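Local atomic coordinates of tryptophanyl-tRNA synthetase (Cryptosporidium parvum Iowa II, PDB entry 3HV0), a protein that probably charges tRNA(Trp) with tryptophan at the expense of ATP, this chain being the C-terminal part of the longer protein, with its class I catalytic core. Residues A[28-39]-A[56-67]; A[136-144]-A[365-374]. All coordinates share one frame; numbering follows the deposited sequence.

Contact 1. Residues A[28-39]-A[56-67]; sequences CKLITKDMIERM and FLSHRDFEKILD
Met35 lays its thioether over one face of the His59 imidazole, SD standing 3.7 Å from the ring centroid and 29° off the normal. A flexible, polarisable sulfur suits this place, since it can follow the flat ring closely. With CG between its backbone N and carbonyl carbon (chi1 73°), the ring turns ND1 to accept from Phe62 N, nearly in the ring plane, at the start of helix 62-70, which helps fix its rotation. Beside it the strands pair antiparallel. Lys29 and His59 exchange both backbone bonds, and Lys29 O takes a second donor, Ser58 OG at 3.3 Å, from above its carbonyl plane. Ile31 N reaches Leu57 O at 2.9 Å, while Ile31 CD1 runs on to Phe56 O.

Further along, the extended chain of Arg38 crosses to helix 62-70. Its NH2 forms a salt bridge with Asp67 OD1 (2.6 Å) and donates to a lone pair of Glu63 O (3.2 Å); Leu66 CB covers one guanidinium face, and NE pairs with Glu70. Met39, deeper in, sets SD at the edge of the Phe62 ring, 4.1 Å from CZ, a Met-aromatic contact. Two strand-then-helix units thus lie side by side, the helical segments 33-39 and 62-67 running 26° from parallel, at the antiparallel margin of the mixed sheet, where Leu57 and Ser58 form a classic beta bulge opposite His253.

Contact 2. Residues A[136-144]-A[365-374]; sequences YENMKDIIA and NREAINDDVI
Arg366 lays its guanidinium over the side of Lys140 and reaches two carboxylates of helix 128-143, forming a salt-bridge network that joins this helix of the class I catalytic core to the end of helix 344-367. NH2 meets Glu137 OE1 at 2.6 Å in an almost straight bond (175°), in the guanidinium plane and on the anti lone pair of the oxygen. The same nitrogen also donates to Glu137 O, from above that carbonyl's plane. NE takes Asp141 OD2 at 2.7 Å, here from above the carboxylate plane. Arginine suits the place because its planar N-H groups can serve acceptors one turn apart on a helix. With CG anti to the backbone N (chi1 -162°) and the chain extended to NE, the group reaches across to helix 128-143, and Lys140 CB and CD pack against one face. The two acids probably offset the positive charge of Arg366 and its lysine neighbour.

Beside this polar patch lies an apolar one. Ile374 is a knob in a hole formed by Tyr136, Met139, Lys140 and Ile143; its CG2 touches Met139 CE at 3.6 Å, while Val373 CG1 packs on Ile143 CG2. Ile369 turns its CD1 between Ile143 and Ala144, whose small methyl lets the chain at Arg366 come close.

In the second shell, Leu88 N donates to Asp141 OD1 and so helps position that carboxylate, and Tyr136 OH bonds to Glu159. His362 adds another bond from helix 344-367, to Asp141 O. Met139 and Ile143 also rest on Ile154 of strand 152-156. At the start of helix 371-378, Asn370 is the N-cap, its OD1 accepting from Val373 N at 2.9 Å.

Contacts 1 and 2 lie on opposite sides of the chain's centre, about 32 Å apart between centres, and share no secondary-structure element. Both are partly buried, but contact 1 includes exposed residues such as Lys29 and Asp67, whereas no touching residue of contact 2 is exposed. They flank opposite margins of one mixed sheet: residues 28-39 and 56-67 supply its antiparallel strands at one end, whereas residues 136-144 cover the parallel strands 110-114 and 152-156 at the other. Contact 1 combines strand pairing with sulfur-aromatic packing. In contact 2 side chains, with a few backbone carbonyls as acceptors, do the joining. Both arginine bridges join helices, each reaching a carboxylate and a backbone carbonyl.

Contact 1. Residues A[28-39]-A[56-67]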
loop_
_atom_site.group_PDB
_atom_site.type_symbol
_atom_site.label_atom_id
_atom_site.label_comp_id
_atom_site.label_asym_id
_atom_site.label_seq_id
_atom_site.Cartn_x
_atom_site.Cartn_y
_atom_site.Cartn_z
ATOM N N CYS A 28 26.529 -7.992 11.128
ATOM C CA CYS A 28 25.960 -8.953 12.068
ATOM C C CYS A 28 26.981 -9.331 13.121
ATOM O O CYS A 28 28.145 -8.974 13.016
ATOM C CB CYS A 28 25.470 -10.209 11.341
ATOM S SG CYS A 28 24.401 -9.862 9.912
ATOM N N LYS A 29 26.519 -10.032 14.146
ATOM C CA LYS A 29 27.379 -10.598 15.178
ATOM C C LYS A 29 27.101 -12.096 15.248
ATOM O O LYS A 29 25.972 -12.524 15.064
ATOM C CB LYS A 29 27.081 -9.952 16.537
ATOM C CG LYS A 29 28.000 -8.802 16.910
ATOM C CD LYS A 29 27.280 -7.723 17.725
ATOM C CE LYS A 29 28.173 -6.485 17.944
ATOM N NZ LYS A 29 27.404 -5.190 17.889
ATOM N N LEU A 30 28.129 -12.889 15.510
ATOM C CA LEU A 30 27.926 -14.299 15.780
ATOM C C LEU A 30 27.424 -14.501 17.207
ATOM O O LEU A 30 27.798 -13.779 18.130
ATOM C CB LEU A 30 29.197 -15.099 15.530
ATOM C CG LEU A 30 29.281 -15.759 14.156
ATOM C CD1 LEU A 30 28.943 -14.791 13.044
ATOM C CD2 LEU A 30 30.660 -16.371 13.953
ATOM N N ILE A 31 26.568 -15.501 17.365
ATOM C CA ILE A 31 25.905 -15.798 18.620
ATOM C C ILE A 31 26.939 -16.473 19.518
ATOM O O ILE A 31 27.578 -17.445 19.117
ATOM C CB ILE A 31 24.657 -16.693 18.374
ATOM C CG1 ILE A 31 23.617 -15.952 17.508
ATOM C CG2 ILE A 31 24.008 -17.098 19.672
ATOM C CD1 ILE A 31 22.455 -16.806 17.048
ATOM N N THR A 32 27.131 -15.932 20.713
ATOM C CA THR A 32 28.204 -16.379 21.587
ATOM C C THR A 32 27.699 -17.357 22.634
ATOM O O THR A 32 26.547 -17.321 23.027
ATOM C CB THR A 32 28.868 -15.182 22.296
ATOM O OG1 THR A 32 27.907 -14.503 23.111
ATOM C CG2 THR A 32 29.428 -14.206 21.287
ATOM N N LYS A 33 28.580 -18.234 23.095
ATOM C CA LYS A 33 28.225 -19.160 24.162
ATOM C C LYS A 33 27.708 -18.381 25.357
ATOM O O LYS A 33 26.687 -18.742 25.936
ATOM C CB LYS A 33 29.395 -20.067 24.551
ATOM C CG LYS A 33 29.367 -21.423 23.834
ATOM C CD LYS A 33 30.146 -22.487 24.579
ATOM C CE LYS A 33 29.776 -23.891 24.107
ATOM N NZ LYS A 33 30.268 -24.186 22.736
ATOM N N ASP A 34 28.394 -17.293 25.696
ATOM C CA ASP A 34 27.918 -16.400 26.736
ATOM C C ASP A 34 26.455 -16.046 26.479
ATOM O O ASP A 34 25.592 -16.293 27.313
ATOM C CB ASP A 34 28.789 -15.147 26.804
ATOM C CG ASP A 34 30.201 -15.434 27.329
ATOM O OD1 ASP A 34 30.504 -16.604 27.658
ATOM O OD2 ASP A 34 31.014 -14.480 27.416
ATOM N N MET A 35 26.164 -15.507 25.305
ATOM C CA MET A 35 24.782 -15.183 24.966
ATOM C C MET A 35 23.840 -16.369 25.151
ATOM O O MET A 35 22.717 -16.192 25.626
ATOM C CB MET A 35 24.670 -14.702 23.523
ATOM C CG MET A 35 24.535 -13.230 23.372
ATOM S SD MET A 35 24.460 -12.843 21.622
ATOM C CE MET A 35 26.217 -12.572 21.317
ATOM N N ILE A 36 24.284 -17.564 24.758
ATOM C CA ILE A 36 23.428 -18.758 24.807
ATOM C C ILE A 36 23.260 -19.237 26.239
ATOM O O ILE A 36 22.147 -19.522 26.678
ATOM C CB ILE A 36 23.976 -19.907 23.942
ATOM C CG1 ILE A 36 23.970 -19.512 22.462
ATOM C CG2 ILE A 36 23.136 -21.163 24.137
ATOM C CD1 ILE A 36 24.795 -20.425 21.591
ATOM N N GLU A 37 24.367 -19.328 26.961
ATOM C CA GLU A 37 24.315 -19.631 28.383
ATOM C C GLU A 37 23.418 -18.595 29.077
ATOM O O GLU A 37 22.605 -18.966 29.924
ATOM C CB GLU A 37 25.725 -19.644 28.996
ATOM C CG GLU A 37 25.775 -20.144 30.437
ATOM C CD GLU A 37 27.145 -19.969 31.106
ATOM O OE1 GLU A 37 27.910 -19.055 30.724
ATOM O OE2 GLU A 37 27.448 -20.738 32.042
ATOM N N ARG A 38 23.530 -17.318 28.683
ATOM C CA ARG A 38 22.815 -16.221 29.367
ATOM C C ARG A 38 21.316 -16.442 29.298
ATOM O O ARG A 38 20.592 -16.142 30.246
ATOM C CB ARG A 38 23.216 -14.844 28.808
ATOM C CG ARG A 38 22.433 -13.628 29.386
ATOM C CD ARG A 38 23.269 -12.320 29.394
ATOM N NE ARG A 38 22.467 -11.101 29.241
ATOM C CZ ARG A 38 22.378 -10.371 28.120
ATOM N NH1 ARG A 38 23.047 -10.717 27.014
ATOM N NH2 ARG A 38 21.605 -9.284 28.092
ATOM N N MET A 39 20.883 -17.014 28.181
ATOM C CA MET A 39 19.491 -17.345 27.937
ATOM C C MET A 39 18.988 -18.530 28.761
ATOM O O MET A 39 18.007 -18.390 29.490
ATOM C CB MET A 39 19.305 -17.638 26.446
ATOM C CG MET A 39 18.084 -18.441 26.116
ATOM S SD MET A 39 17.526 -18.003 24.490
ATOM C CE MET A 39 15.880 -18.709 24.565
ATOM N N PHE A 56 21.089 -21.311 13.650
ATOM C CA PHE A 56 20.918 -19.897 13.949
ATOM C C PHE A 56 22.252 -19.454 14.512
ATOM O O PHE A 56 22.589 -19.771 15.666
ATOM C CB PHE A 56 19.779 -19.647 14.945
ATOM C CG PHE A 56 18.432 -19.546 14.302
ATOM C CD1 PHE A 56 17.662 -20.680 14.084
ATOM C CD2 PHE A 56 17.952 -18.323 13.860
ATOM C CE1 PHE A 56 16.421 -20.580 13.457
ATOM C CE2 PHE A 56 16.719 -18.220 13.246
ATOM C CZ PHE A 56 15.948 -19.348 13.051
ATOM N N LEU A 57 23.032 -18.768 13.680
ATOM C CA LEU A 57 24.416 -18.430 14.013
ATOM C C LEU A 57 24.657 -16.948 14.283
ATOM O O LEU A 57 25.697 -16.586 14.808
ATOM C CB LEU A 57 25.362 -18.887 12.904
ATOM C CG LEU A 57 25.087 -18.583 11.425
ATOM C CD1 LEU A 57 24.056 -17.511 11.175
ATOM C CD2 LEU A 57 26.361 -18.221 10.704
ATOM N N SER A 58 23.680 -16.107 13.945
ATOM C CA SER A 58 23.913 -14.687 13.776
ATOM C C SER A 58 22.784 -13.861 14.390
ATOM O O SER A 58 21.667 -14.358 14.529
ATOM C CB SER A 58 24.037 -14.398 12.282
ATOM O OG SER A 58 24.861 -13.284 12.063
ATOM N N HIS A 59 23.082 -12.613 14.765
ATOM C CA HIS A 59 22.074 -11.717 15.337
ATOM C C HIS A 59 22.385 -10.224 15.187
ATOM O O HIS A 59 23.505 -9.830 14.894
ATOM C CB HIS A 59 21.882 -12.029 16.808
ATOM C CG HIS A 59 23.020 -11.576 17.671
ATOM N ND1 HIS A 59 22.919 -10.510 18.538
ATOM C CD2 HIS A 59 24.291 -12.029 17.777
ATOM C CE1 HIS A 59 24.075 -10.340 19.153
ATOM N NE2 HIS A 59 24.922 -11.244 18.705
ATOM N N ARG A 60 21.353 -9.411 15.373
ATOM C CA ARG A 60 21.467 -7.976 15.630
ATOM C C ARG A 60 20.687 -7.645 16.895
ATOM O O ARG A 60 19.483 -7.849 16.958
ATOM C CB ARG A 60 20.880 -7.176 14.473
ATOM C CG ARG A 60 21.522 -7.490 13.162
ATOM C CD ARG A 60 21.107 -6.543 12.040
ATOM N NE ARG A 60 22.306 -6.166 11.289
ATOM C CZ ARG A 60 22.392 -6.045 9.969
ATOM N NH1 ARG A 60 21.336 -6.252 9.195
ATOM N NH2 ARG A 60 23.547 -5.701 9.420
ATOM N N ASP A 61 21.394 -7.162 17.909
ATOM C CA ASP A 61 20.803 -6.708 19.173
ATOM C C ASP A 61 19.882 -7.735 19.816
ATOM O O ASP A 61 18.885 -7.357 20.442
ATOM C CB ASP A 61 20.051 -5.376 18.988
ATOM C CG ASP A 61 20.979 -4.206 18.684
ATOM O OD1 ASP A 61 22.207 -4.316 18.828
ATOM O OD2 ASP A 61 20.471 -3.151 18.291
ATOM N N PHE A 62 20.203 -9.018 19.643
ATOM C CA PHE A 62 19.570 -10.079 20.417
ATOM C C PHE A 62 19.900 -9.901 21.899
ATOM O O PHE A 62 19.095 -10.231 22.745
ATOM C CB PHE A 62 20.026 -11.457 19.930
ATOM C CG PHE A 62 19.417 -12.620 20.694
ATOM C CD1 PHE A 62 18.064 -12.911 20.593
ATOM C CD2 PHE A 62 20.203 -13.423 21.499
ATOM C CE1 PHE A 62 17.510 -13.965 21.288
ATOM C CE2 PHE A 62 19.651 -14.489 22.200
ATOM C CZ PHE A 62 18.305 -14.752 22.104
ATOM N N GLU A 63 21.072 -9.366 22.212
ATOM C CA GLU A 63 21.425 -9.086 23.626
ATOM C C GLU A 63 20.470 -8.047 24.260
ATOM O O GLU A 63 20.222 -8.085 25.451
ATOM C CB GLU A 63 22.919 -8.713 23.799
ATOM C CG GLU A 63 23.346 -7.298 23.381
ATOM C CD GLU A 63 23.230 -7.035 21.893
ATOM O OE1 GLU A 63 23.147 -8.020 21.120
ATOM O OE2 GLU A 63 23.212 -5.834 21.505
ATOM N N LYS A 64 19.883 -7.173 23.446
ATOM C CA LYS A 64 18.848 -6.253 23.935
ATOM C C LYS A 64 17.595 -6.995 24.412
ATOM O O LYS A 64 17.017 -6.621 25.424
ATOM C CB LYS A 64 18.466 -5.225 22.858
ATOM N N ILE A 65 17.194 -8.049 23.699
ATOM C CA ILE A 65 16.013 -8.839 24.095
ATOM C C ILE A 65 16.189 -9.504 25.475
ATOM O O ILE A 65 15.275 -9.508 26.314
ATOM C CB ILE A 65 15.683 -9.932 23.069
ATOM C CG1 ILE A 65 15.029 -9.319 21.819
ATOM C CG2 ILE A 65 14.748 -10.977 23.671
ATOM C CD1 ILE A 65 15.915 -8.382 21.090
ATOM N N LEU A 66 17.371 -10.067 25.703
ATOM C CA LEU A 66 17.666 -10.713 26.957
ATOM C C LEU A 66 17.744 -9.661 28.064
ATOM O O LEU A 66 17.360 -9.937 29.204
ATOM C CB LEU A 66 18.982 -11.498 26.862
ATOM C CG LEU A 66 19.057 -12.600 25.795
ATOM C CD1 LEU A 66 20.464 -13.175 25.692
ATOM C CD2 LEU A 66 18.059 -13.698 26.121
ATOM N N ASP A 67 18.242 -8.464 27.728
ATOM C CA ASP A 67 18.289 -7.349 28.687
ATOM C C ASP A 67 16.868 -7.057 29.147
ATOM O O ASP A 67 16.592 -6.958 30.353
ATOM C CB ASP A 67 18.898 -6.072 28.065
ATOM C CG ASP A 67 20.432 -6.093 28.009
ATOM O OD1 ASP A 67 21.090 -6.855 28.759
ATOM O OD2 ASP A 67 20.994 -5.317 27.210
#

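Contact 2. Residues A[136-144]-A[365-374]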
loop_
_atom_site.group_PDB
_atom_site.type_symbol
_atom_site.label_atom_id
_atom_site.label_comp_id
_atom_site.label_asym_id
_atom_site.label_seq_id
_atom_site.Cartn_x
_atom_site.Cartn_y
_atom_site.Cartn_z
ATOM N N TYR A 136 -3.458 -19.408 2.505
ATOM C CA TYR A 136 -4.316 -20.060 3.500
ATOM C C TYR A 136 -3.917 -21.503 3.768
ATOM O O TYR A 136 -3.983 -21.957 4.908
ATOM C CB TYR A 136 -5.815 -19.891 3.201
ATOM C CG TYR A 136 -6.342 -18.701 3.975
ATOM C CD1 TYR A 136 -7.169 -18.854 5.088
ATOM C CD2 TYR A 136 -5.928 -17.414 3.644
ATOM C CE1 TYR A 136 -7.605 -17.725 5.820
ATOM C CE2 TYR A 136 -6.361 -16.295 4.353
ATOM C CZ TYR A 136 -7.185 -16.453 5.434
ATOM O OH TYR A 136 -7.569 -15.311 6.097
ATOM N N GLU A 137 -3.470 -22.209 2.738
ATOM C CA GLU A 137 -2.973 -23.563 2.942
ATOM C C GLU A 137 -1.692 -23.524 3.747
ATOM O O GLU A 137 -1.511 -24.305 4.687
ATOM C CB GLU A 137 -2.737 -24.267 1.612
ATOM C CG GLU A 137 -4.002 -24.521 0.815
ATOM C CD GLU A 137 -4.976 -25.416 1.539
ATOM O OE1 GLU A 137 -4.535 -26.250 2.342
ATOM O OE2 GLU A 137 -6.191 -25.284 1.298
ATOM N N ASN A 138 -0.809 -22.601 3.377
ATOM C CA ASN A 138 0.429 -22.353 4.139
ATOM C C ASN A 138 0.194 -22.104 5.634
ATOM O O ASN A 138 0.966 -22.593 6.450
ATOM C CB ASN A 138 1.199 -21.185 3.537
ATOM C CG ASN A 138 1.937 -21.556 2.248
ATOM O OD1 ASN A 138 2.820 -20.823 1.823
ATOM N ND2 ASN A 138 1.581 -22.690 1.620
ATOM N N MET A 139 -0.865 -21.367 5.986
ATOM C CA MET A 139 -1.225 -21.144 7.398
ATOM C C MET A 139 -1.441 -22.438 8.155
ATOM O O MET A 139 -1.042 -22.545 9.316
ATOM C CB MET A 139 -2.517 -20.334 7.549
ATOM C CG MET A 139 -2.424 -18.916 7.073
ATOM S SD MET A 139 -3.767 -17.862 7.646
ATOM C CE MET A 139 -4.046 -18.579 9.270
ATOM N N LYS A 140 -2.092 -23.397 7.504
ATOM C CA LYS A 140 -2.323 -24.710 8.093
ATOM C C LYS A 140 -1.002 -25.411 8.433
ATOM O O LYS A 140 -0.850 -25.997 9.520
ATOM C CB LYS A 140 -3.151 -25.602 7.150
ATOM C CG LYS A 140 -4.556 -25.105 6.870
ATOM C CD LYS A 140 -5.249 -25.933 5.794
ATOM C CE LYS A 140 -6.765 -25.746 5.873
ATOM N NZ LYS A 140 -7.520 -26.407 4.767
ATOM N N ASP A 141 -0.061 -25.375 7.499
ATOM C CA ASP A 141 1.265 -25.921 7.758
ATOM C C ASP A 141 1.913 -25.157 8.903
ATOM O O ASP A 141 2.629 -25.728 9.709
ATOM C CB ASP A 141 2.179 -25.768 6.540
ATOM C CG ASP A 141 1.702 -26.525 5.323
ATOM O OD1 ASP A 141 2.073 -26.106 4.199
ATOM O OD2 ASP A 141 0.990 -27.534 5.472
ATOM N N ILE A 142 1.699 -23.841 8.938
ATOM C CA ILE A 142 2.320 -23.015 9.969
ATOM C C ILE A 142 1.724 -23.363 11.331
ATOM O O ILE A 142 2.470 -23.612 12.282
ATOM C CB ILE A 142 2.231 -21.516 9.653
ATOM C CG1 ILE A 142 3.186 -21.192 8.503
ATOM C CG2 ILE A 142 2.589 -20.665 10.885
ATOM C CD1 ILE A 142 3.011 -19.833 7.891
ATOM N N ILE A 143 0.398 -23.437 11.407
ATOM C CA ILE A 143 -0.292 -23.783 12.666
ATOM C C ILE A 143 0.053 -25.205 13.120
ATOM O O ILE A 143 0.104 -25.496 14.324
ATOM C CB ILE A 143 -1.821 -23.624 12.534
ATOM C CG1 ILE A 143 -2.183 -22.149 12.339
ATOM C CG2 ILE A 143 -2.549 -24.171 13.760
ATOM C CD1 ILE A 143 -3.517 -21.937 11.682
ATOM N N ALA A 144 0.313 -26.081 12.150
ATOM C CA ALA A 144 0.704 -27.467 12.444
ATOM C C ALA A 144 2.027 -27.606 13.214
ATOM O O ALA A 144 2.351 -28.689 13.651
ATOM C CB ALA A 144 0.749 -28.299 11.146
ATOM N N ASN A 365 -0.859 -33.356 12.478
ATOM C CA ASN A 365 -1.150 -32.066 13.113
ATOM C C ASN A 365 -1.892 -31.133 12.164
ATOM O O ASN A 365 -2.708 -30.325 12.594
ATOM C CB ASN A 365 0.127 -31.365 13.566
ATOM C CG ASN A 365 0.757 -32.002 14.781
ATOM O OD1 ASN A 365 0.112 -32.731 15.531
ATOM N ND2 ASN A 365 2.035 -31.723 14.986
ATOM N N ARG A 366 -1.601 -31.244 10.873
ATOM C CA ARG A 366 -2.299 -30.459 9.851
ATOM C C ARG A 366 -3.745 -30.910 9.635
ATOM O O ARG A 366 -4.600 -30.079 9.315
ATOM C CB ARG A 366 -1.552 -30.517 8.521
ATOM C CG ARG A 366 -1.944 -29.412 7.576
ATOM C CD ARG A 366 -1.402 -29.646 6.182
ATOM N NE ARG A 366 -1.543 -28.434 5.385
ATOM C CZ ARG A 366 -2.581 -28.122 4.615
ATOM N NH1 ARG A 366 -3.606 -28.942 4.493
ATOM N NH2 ARG A 366 -2.574 -26.973 3.947
ATOM N N GLU A 367 -4.027 -32.207 9.814
ATOM C CA GLU A 367 -5.405 -32.700 9.672
ATOM C C GLU A 367 -6.338 -32.103 10.723
ATOM O O GLU A 367 -7.541 -32.081 10.516
ATOM C CB GLU A 367 -5.518 -34.225 9.762
ATOM C CG GLU A 367 -4.566 -35.028 8.914
ATOM C CD GLU A 367 -4.843 -36.524 8.960
ATOM O OE1 GLU A 367 -5.908 -36.954 8.482
ATOM O OE2 GLU A 367 -3.991 -37.283 9.469
ATOM N N ALA A 368 -5.780 -31.638 11.842
ATOM C CA ALA A 368 -6.567 -31.042 12.927
ATOM C C ALA A 368 -6.808 -29.554 12.736
ATOM O O ALA A 368 -7.234 -28.878 13.661
ATOM C CB ALA A 368 -5.881 -31.273 14.260
ATOM N N ILE A 369 -6.545 -29.040 11.544
ATOM C CA ILE A 369 -6.651 -27.618 11.293
ATOM C C ILE A 369 -7.792 -27.340 10.320
ATOM O O ILE A 369 -7.701 -27.652 9.139
ATOM C CB ILE A 369 -5.321 -27.063 10.737
ATOM C CG1 ILE A 369 -4.171 -27.537 11.623
ATOM C CG2 ILE A 369 -5.363 -25.542 10.628
ATOM C CD1 ILE A 369 -2.913 -26.766 11.452
ATOM N N ASN A 370 -8.857 -26.735 10.838
ATOM C CA ASN A 370 -10.031 -26.335 10.057
ATOM C C ASN A 370 -10.172 -24.805 10.073
ATOM O O ASN A 370 -9.393 -24.123 10.737
ATOM C CB ASN A 370 -11.287 -27.020 10.615
ATOM C CG ASN A 370 -11.462 -26.793 12.105
ATOM O OD1 ASN A 370 -11.137 -25.728 12.619
ATOM N ND2 ASN A 370 -11.959 -27.799 12.807
ATOM N N ASP A 371 -11.159 -24.272 9.353
ATOM C CA ASP A 371 -11.394 -22.820 9.304
ATOM C C ASP A 371 -11.668 -22.206 10.671
ATOM O O ASP A 371 -11.402 -21.039 10.887
ATOM C CB ASP A 371 -12.553 -22.479 8.369
ATOM C CG ASP A 371 -12.214 -22.699 6.921
ATOM O OD1 ASP A 371 -11.012 -22.697 6.599
ATOM O OD2 ASP A 371 -13.147 -22.874 6.104
ATOM N N ASP A 372 -12.183 -22.996 11.599
ATOM C CA ASP A 372 -12.431 -22.500 12.935
ATOM C C ASP A 372 -11.140 -22.294 13.708
ATOM O O ASP A 372 -11.044 -21.377 14.529
ATOM C CB ASP A 372 -13.324 -23.446 13.717
ATOM C CG ASP A 372 -13.967 -22.770 14.889
ATOM O OD1 ASP A 372 -14.576 -21.692 14.664
ATOM O OD2 ASP A 372 -13.867 -23.308 16.021
ATOM N N VAL A 373 -10.168 -23.170 13.471
ATOM C CA VAL A 373 -8.872 -23.048 14.107
ATOM C C VAL A 373 -8.143 -21.877 13.496
ATOM O O VAL A 373 -7.580 -21.047 14.205
ATOM C CB VAL A 373 -8.049 -24.327 13.957
ATOM C CG1 VAL A 373 -6.623 -24.074 14.375
ATOM C CG2 VAL A 373 -8.671 -25.446 14.793
ATOM N N ILE A 374 -8.179 -21.798 12.172
ATOM C CA ILE A 374 -7.567 -20.679 11.458
ATOM C C ILE A 374 -8.068 -19.367 12.027
ATOM O O ILE A 374 -7.268 -18.519 12.388
ATOM C CB ILE A 374 -7.847 -20.741 9.959
ATOM C CG1 ILE A 374 -7.018 -21.870 9.336
ATOM C CG2 ILE A 374 -7.508 -19.411 9.294
ATOM C CD1 ILE A 374 -7.395 -22.217 7.920
#